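DNA-damage inducible protein DDI1-like protein (Leishmania major, PDB 5YQ8) is probably an aspartic endopeptidase of the DDI1 family, seen here as its retroviral protease-like domain, which pairs with a second copy as a retropepsin-like dimer. Local coordinates at residues 15-20 with 36-41; 27-32 with 84-89. All blocks are in the same frame, centred on the assembly; numbering follows the deposited sequence.

Contact 1 of 2, residues 15-20 with 36-41; sequences VLVKAF and ERCGLM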
loop_
_atom_site.group_PDB
_atom_site.type_symbol
_atom_site.label_atom_id
_atom_site.label_comp_id
_atom_site.label_asym_id
_atom_site.label_seq_id
_atom_site.Cartn_x
_atom_site.Cartn_y
_atom_site.Cartn_z
ATOM N N VAL A 15 -19.989 -3.869 15.271
ATOM C CA VAL A 15 -20.359 -3.100 14.122
ATOM C C VAL A 15 -19.461 -3.458 12.952
ATOM O O VAL A 15 -18.262 -3.488 13.041
ATOM C CB VAL A 15 -20.203 -1.599 14.397
ATOM C CG1 VAL A 15 -20.557 -0.749 13.126
ATOM C CG2 VAL A 15 -21.048 -1.188 15.596
ATOM N N LEU A 16 -20.090 -3.697 11.834
ATOM C CA LEU A 16 -19.362 -4.140 10.640
ATOM C C LEU A 16 -18.660 -3.023 9.892
ATOM O O LEU A 16 -19.300 -2.003 9.585
ATOM C CB LEU A 16 -20.289 -4.868 9.696
ATOM C CG LEU A 16 -19.681 -5.537 8.487
ATOM C CD1 LEU A 16 -18.608 -6.483 8.939
ATOM C CD2 LEU A 16 -20.739 -6.299 7.711
ATOM N N VAL A 17 -17.356 -3.207 9.604
ATOM C CA VAL A 17 -16.586 -2.199 8.896
ATOM C C VAL A 17 -15.649 -2.830 7.890
ATOM O O VAL A 17 -15.156 -3.966 8.128
ATOM C CB VAL A 17 -15.810 -1.302 9.881
ATOM C CG1 VAL A 17 -16.736 -0.319 10.617
ATOM C CG2 VAL A 17 -15.133 -2.120 10.921
ATOM N N LYS A 18 -15.447 -2.160 6.754
ATOM C CA LYS A 18 -14.463 -2.591 5.814
ATOM C C LYS A 18 -13.194 -1.727 5.892
ATOM O O LYS A 18 -13.273 -0.521 6.103
ATOM C CB LYS A 18 -15.006 -2.620 4.397
ATOM C CG LYS A 18 -15.155 -1.300 3.667
ATOM C CD LYS A 18 -15.162 -1.537 2.173
ATOM C CE LYS A 18 -15.501 -0.244 1.471
ATOM N NZ LYS A 18 -16.850 0.319 1.847
ATOM N N ALA A 19 -12.043 -2.380 5.759
ATOM C CA ALA A 19 -10.743 -1.775 6.041
ATOM C C ALA A 19 -9.857 -1.886 4.807
ATOM O O ALA A 19 -9.671 -2.964 4.293
ATOM C CB ALA A 19 -10.054 -2.475 7.226
ATOM N N PHE A 20 -9.313 -0.767 4.373
ATOM C CA PHE A 20 -8.323 -0.709 3.273
ATOM C C PHE A 20 -6.915 -1.102 3.702
ATOM O O PHE A 20 -6.451 -0.596 4.708
ATOM C CB PHE A 20 -8.281 0.698 2.764
ATOM C CG PHE A 20 -7.438 0.902 1.526
ATOM C CD1 PHE A 20 -7.835 0.372 0.317
ATOM C CD2 PHE A 20 -6.276 1.702 1.565
ATOM C CE1 PHE A 20 -7.111 0.641 -0.835
ATOM C CE2 PHE A 20 -5.534 1.915 0.429
ATOM C CZ PHE A 20 -5.938 1.367 -0.774
ATOM N N GLU A 36 -17.428 7.237 15.506
ATOM C CA GLU A 36 -18.760 7.560 16.023
ATOM C C GLU A 36 -19.726 6.384 15.811
ATOM O O GLU A 36 -20.526 5.991 16.687
ATOM C CB GLU A 36 -19.314 8.839 15.366
ATOM C CG GLU A 36 -18.814 10.160 15.995
ATOM C CD GLU A 36 -19.235 11.435 15.237
ATOM O OE1 GLU A 36 -19.157 11.465 13.988
ATOM O OE2 GLU A 36 -19.661 12.409 15.888
ATOM N N ARG A 37 -19.650 5.770 14.653
ATOM C CA ARG A 37 -20.542 4.632 14.362
ATOM C C ARG A 37 -20.213 3.389 15.191
ATOM O O ARG A 37 -21.070 2.557 15.396
ATOM C CB ARG A 37 -20.525 4.363 12.862
ATOM C CG ARG A 37 -21.402 3.231 12.348
ATOM C CD ARG A 37 -21.485 3.353 10.820
ATOM N NE ARG A 37 -20.179 3.316 10.159
ATOM C CZ ARG A 37 -19.485 2.209 9.874
ATOM N NH1 ARG A 37 -19.956 0.982 10.105
ATOM N NH2 ARG A 37 -18.327 2.334 9.314
ATOM N N CYS A 38 -18.980 3.296 15.657
ATOM C CA CYS A 38 -18.491 2.211 16.469
ATOM C C CYS A 38 -18.436 2.593 17.960
ATOM O O CYS A 38 -18.003 1.803 18.792
ATOM C CB CYS A 38 -17.069 1.801 15.962
ATOM S SG CYS A 38 -17.096 1.012 14.313
ATOM N N GLY A 39 -18.853 3.805 18.303
ATOM C CA GLY A 39 -18.892 4.228 19.692
ATOM C C GLY A 39 -17.501 4.451 20.313
ATOM O O GLY A 39 -17.317 4.155 21.463
ATOM N N LEU A 40 -16.558 4.997 19.550
ATOM C CA LEU A 40 -15.155 5.125 19.922
ATOM C C LEU A 40 -14.701 6.544 20.220
ATOM O O LEU A 40 -13.513 6.777 20.454
ATOM C CB LEU A 40 -14.284 4.594 18.768
ATOM C CG LEU A 40 -14.510 3.178 18.294
ATOM C CD1 LEU A 40 -13.566 2.873 17.166
ATOM C CD2 LEU A 40 -14.286 2.225 19.468
ATOM N N MET A 41 -15.611 7.504 20.253
ATOM C CA MET A 41 -15.228 8.895 20.543
ATOM C C MET A 41 -14.748 9.084 21.946
ATOM O O MET A 41 -13.817 9.871 22.186
ATOM C CB MET A 41 -16.393 9.823 20.299
ATOM C CG MET A 41 -16.794 9.868 18.837
ATOM S SD MET A 41 -15.592 10.784 17.935
ATOM C CE MET A 41 -14.588 9.560 17.155
#
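In this retropepsin-like domain the C-terminal end of helix 32-37 lies against the start of strand 15-21, and Arg37 and Cys38 meet Val15, Leu16 and Val17. The guanidinium of Arg37 reaches the strand backbone, where NH1 donates to Leu16 O at 3.1 Å with an N-H...O angle of 148°. The carbonyl oxygen lies at the edge of the guanidinium, in its plane, while the donor sits 30° off the carbonyl plane. CG of Arg37 is anti to the backbone N and the chain bends at chi3 (58°), which turns the guanidinium toward the strand. Two valine methyls pack obliquely against it: Val15 CG1 is 3.5 Å from NH1 of Arg37, and Val17 CG1 comes to 3.4 Å from NH2 of the same arginine. The sulfur of Cys38 touches both valines, SG lying 3.9 Å from Val17 CG1 and 4.1 Å from Val15 CB. Gly39, with positive phi, ends the helix in a Schellman motif, and the carbonyl oxygen of Cys38 accepts a hydrogen bond from Asn13 ND2 in the turn before the strand. On the NH2 side, Arg37 forms a salt bridge with Asp89 and a hydrogen bond with Thr34. One guanidinium thus ties together a strand carbonyl, a carboxylate and a hydroxyl of its own helix, which fixes its rotation. The arginine's charge probably favours the ionised form of the Asp89 carboxylate, while valine methyls and the cysteine sulfur supply the apolar part of the joint.

Contact 2 of 2, residues 27-32 with 84-89; sequences NSIMNK and EDQAMD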
loop_
_atom_site.group_PDB
_atom_site.type_symbol
_atom_site.label_atom_id
_atom_site.label_comp_id
_atom_site.label_asym_id
_atom_site.label_seq_id
_atom_site.Cartn_x
_atom_site.Cartn_y
_atom_site.Cartn_z
ATOM N N ASN A 27 0.656 5.235 8.541
ATOM C CA ASN A 27 -0.266 5.274 9.719
ATOM C C ASN A 27 -1.618 4.630 9.388
ATOM O O ASN A 27 -2.112 4.750 8.267
ATOM C CB ASN A 27 -0.464 6.727 10.167
ATOM C CG ASN A 27 0.862 7.412 10.520
ATOM O OD1 ASN A 27 1.385 7.236 11.661
ATOM N ND2 ASN A 27 1.459 8.124 9.524
ATOM N N SER A 28 -2.184 3.924 10.367
ATOM C CA SER A 28 -3.605 3.554 10.346
ATOM C C SER A 28 -4.472 4.722 10.790
ATOM O O SER A 28 -4.114 5.444 11.723
ATOM C CB SER A 28 -3.885 2.335 11.221
ATOM O OG SER A 28 -3.338 1.163 10.626
ATOM N N ILE A 29 -5.570 4.934 10.059
ATOM C CA ILE A 29 -6.443 6.078 10.236
ATOM C C ILE A 29 -7.872 5.650 10.009
ATOM O O ILE A 29 -8.140 4.874 9.122
ATOM C CB ILE A 29 -6.115 7.216 9.273
ATOM C CG1 ILE A 29 -4.679 7.723 9.418
ATOM C CG2 ILE A 29 -6.964 8.416 9.612
ATOM C CD1 ILE A 29 -4.157 8.424 8.188
ATOM N N MET A 30 -8.765 6.140 10.860
ATOM C CA MET A 30 -10.178 5.897 10.827
ATOM C C MET A 30 -10.920 7.209 10.743
ATOM O O MET A 30 -10.549 8.173 11.451
ATOM C CB MET A 30 -10.578 5.172 12.123
ATOM C CG MET A 30 -12.058 5.131 12.376
ATOM S SD MET A 30 -12.436 4.133 13.833
ATOM C CE MET A 30 -12.032 2.497 13.323
ATOM N N ASN A 31 -11.995 7.256 9.961
ATOM C CA ASN A 31 -12.732 8.528 9.846
ATOM C C ASN A 31 -13.584 8.760 11.072
ATOM O O ASN A 31 -13.865 7.832 11.800
ATOM C CB ASN A 31 -13.500 8.671 8.519
ATOM C CG ASN A 31 -14.458 7.553 8.281
ATOM O OD1 ASN A 31 -14.641 6.702 9.165
ATOM N ND2 ASN A 31 -15.025 7.480 7.074
ATOM N N LYS A 32 -13.940 10.005 11.343
ATOM C CA LYS A 32 -14.756 10.365 12.514
ATOM C C LYS A 32 -16.080 9.628 12.544
ATOM O O LYS A 32 -16.528 9.186 13.613
ATOM C CB LYS A 32 -15.031 11.872 12.563
ATOM C CG LYS A 32 -15.903 12.300 13.751
ATOM C CD LYS A 32 -15.910 13.802 13.968
ATOM C CE LYS A 32 -16.863 14.204 15.092
ATOM N NZ LYS A 32 -16.562 15.630 15.497
ATOM N N GLU A 84 -11.612 13.623 10.608
ATOM C CA GLU A 84 -13.057 13.799 10.360
ATOM C C GLU A 84 -13.560 13.335 8.964
ATOM O O GLU A 84 -14.349 12.370 8.876
ATOM C CB GLU A 84 -13.541 15.242 10.668
ATOM C CG GLU A 84 -15.050 15.433 10.341
ATOM C CD GLU A 84 -15.497 16.882 10.344
ATOM O OE1 GLU A 84 -16.395 17.263 11.150
ATOM O OE2 GLU A 84 -14.966 17.635 9.483
ATOM N N ASP A 85 -13.141 14.029 7.904
ATOM C CA ASP A 85 -13.664 13.740 6.545
ATOM C C ASP A 85 -12.593 13.009 5.746
ATOM O O ASP A 85 -11.818 13.598 5.035
ATOM C CB ASP A 85 -14.110 15.002 5.769
ATOM C CG ASP A 85 -15.326 15.682 6.370
ATOM O OD1 ASP A 85 -16.243 14.994 6.836
ATOM O OD2 ASP A 85 -15.363 16.919 6.364
ATOM N N GLN A 86 -12.586 11.691 5.895
ATOM C CA GLN A 86 -11.774 10.780 5.131
ATOM C C GLN A 86 -12.749 9.891 4.341
ATOM O O GLN A 86 -13.762 9.381 4.857
ATOM C CB GLN A 86 -10.897 9.972 6.081
ATOM C CG GLN A 86 -9.974 8.978 5.407
ATOM C CD GLN A 86 -9.224 8.053 6.382
ATOM O OE1 GLN A 86 -8.085 8.319 6.764
ATOM N NE2 GLN A 86 -9.835 6.924 6.726
ATOM N N ALA A 87 -12.455 9.705 3.069
ATOM C CA ALA A 87 -13.380 8.976 2.204
ATOM C C ALA A 87 -13.553 7.560 2.735
ATOM O O ALA A 87 -14.694 7.048 2.756
ATOM C CB ALA A 87 -12.881 8.948 0.757
ATOM N N MET A 88 -12.423 6.965 3.201
ATOM C CA MET A 88 -12.334 5.545 3.539
ATOM C C MET A 88 -12.481 5.359 5.023
ATOM O O MET A 88 -11.784 6.011 5.829
ATOM C CB MET A 88 -11.006 4.924 3.063
ATOM C CG MET A 88 -10.855 5.082 1.586
ATOM S SD MET A 88 -9.573 4.007 0.968
ATOM C CE MET A 88 -8.053 4.707 1.603
ATOM N N ASP A 89 -13.375 4.434 5.396
ATOM C CA ASP A 89 -13.733 4.229 6.797
ATOM C C ASP A 89 -12.492 3.935 7.634
ATOM O O ASP A 89 -12.257 4.588 8.646
ATOM C CB ASP A 89 -14.754 3.109 6.913
ATOM C CG ASP A 89 -16.101 3.510 6.312
ATOM O OD1 ASP A 89 -16.193 4.688 5.798
ATOM O OD2 ASP A 89 -17.079 2.680 6.426
#
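Asn31 carries most of the polar contact between strand 29-31 and the 84-89 loop. Its backbone N donates to Asp89 O at 3.0 Å, and its ND2 serves two acceptors: Gln86 O at 3.2 Å, close to the amide plane, and Asp89 OD1 at 3.3 Å, met from above the carboxylate plane. The Asn31 and Asp89 side chains run alongside one another in the same direction, their amide and carboxylate planes 44° apart. A chi1 of 56° places CG of Asn31 between its own N and carbonyl carbon, turning the amide into the curve of the loop. Its OD1, at the N-cap of helix 32-37, accepts a hydrogen bond from Thr34 OG1. A weak backbone bond runs from Lys32 N to Glu84 O, and Met30 CA makes a CH...O contact with Asp89 O at 3.3 Å.

Van der Waals contact is more modest. Gln86, extended, lays OE1 against the CG2 methyl of Ile29 (3.1 Å), while CB of Gln86 lies 3.8 Å from Asn31 CB. Lys32 CB lies 3.5 Å from Glu84 CA, and the two aliphatic chains cross.

Strand 29-31 is flanked in the sheet by strands 74-83 and 90-92, and the loop joins these two, passing the point where strand 29-31 gives way to helix 32-37. Just before Asp89, Met88 comes within about 6 Å of Asp22, the probable active-site aspartate, side chain to side chain, and touches Tyr7 of strand 7-12.

Both contacts are partly buried and share the chain where strand 29-31 runs into helix 32-37: contact 2 takes the helix start, contact 1 its end. Their centres are 10 Å apart, and Asp89 joins them directly, its OD1 bonded to Asn31 and its OD2 lying 3.2 Å from Arg37 NH2. Apolar packing adds to it, Leu40 against Met30 and Phe20 against Met88. Contact 1 is the smaller, a single arginine bond set among valines and a cysteine. Contact 2 buries nearly twice the surface and relies on several backbone and amide bonds, as suits an irregular loop pinned to a strand end.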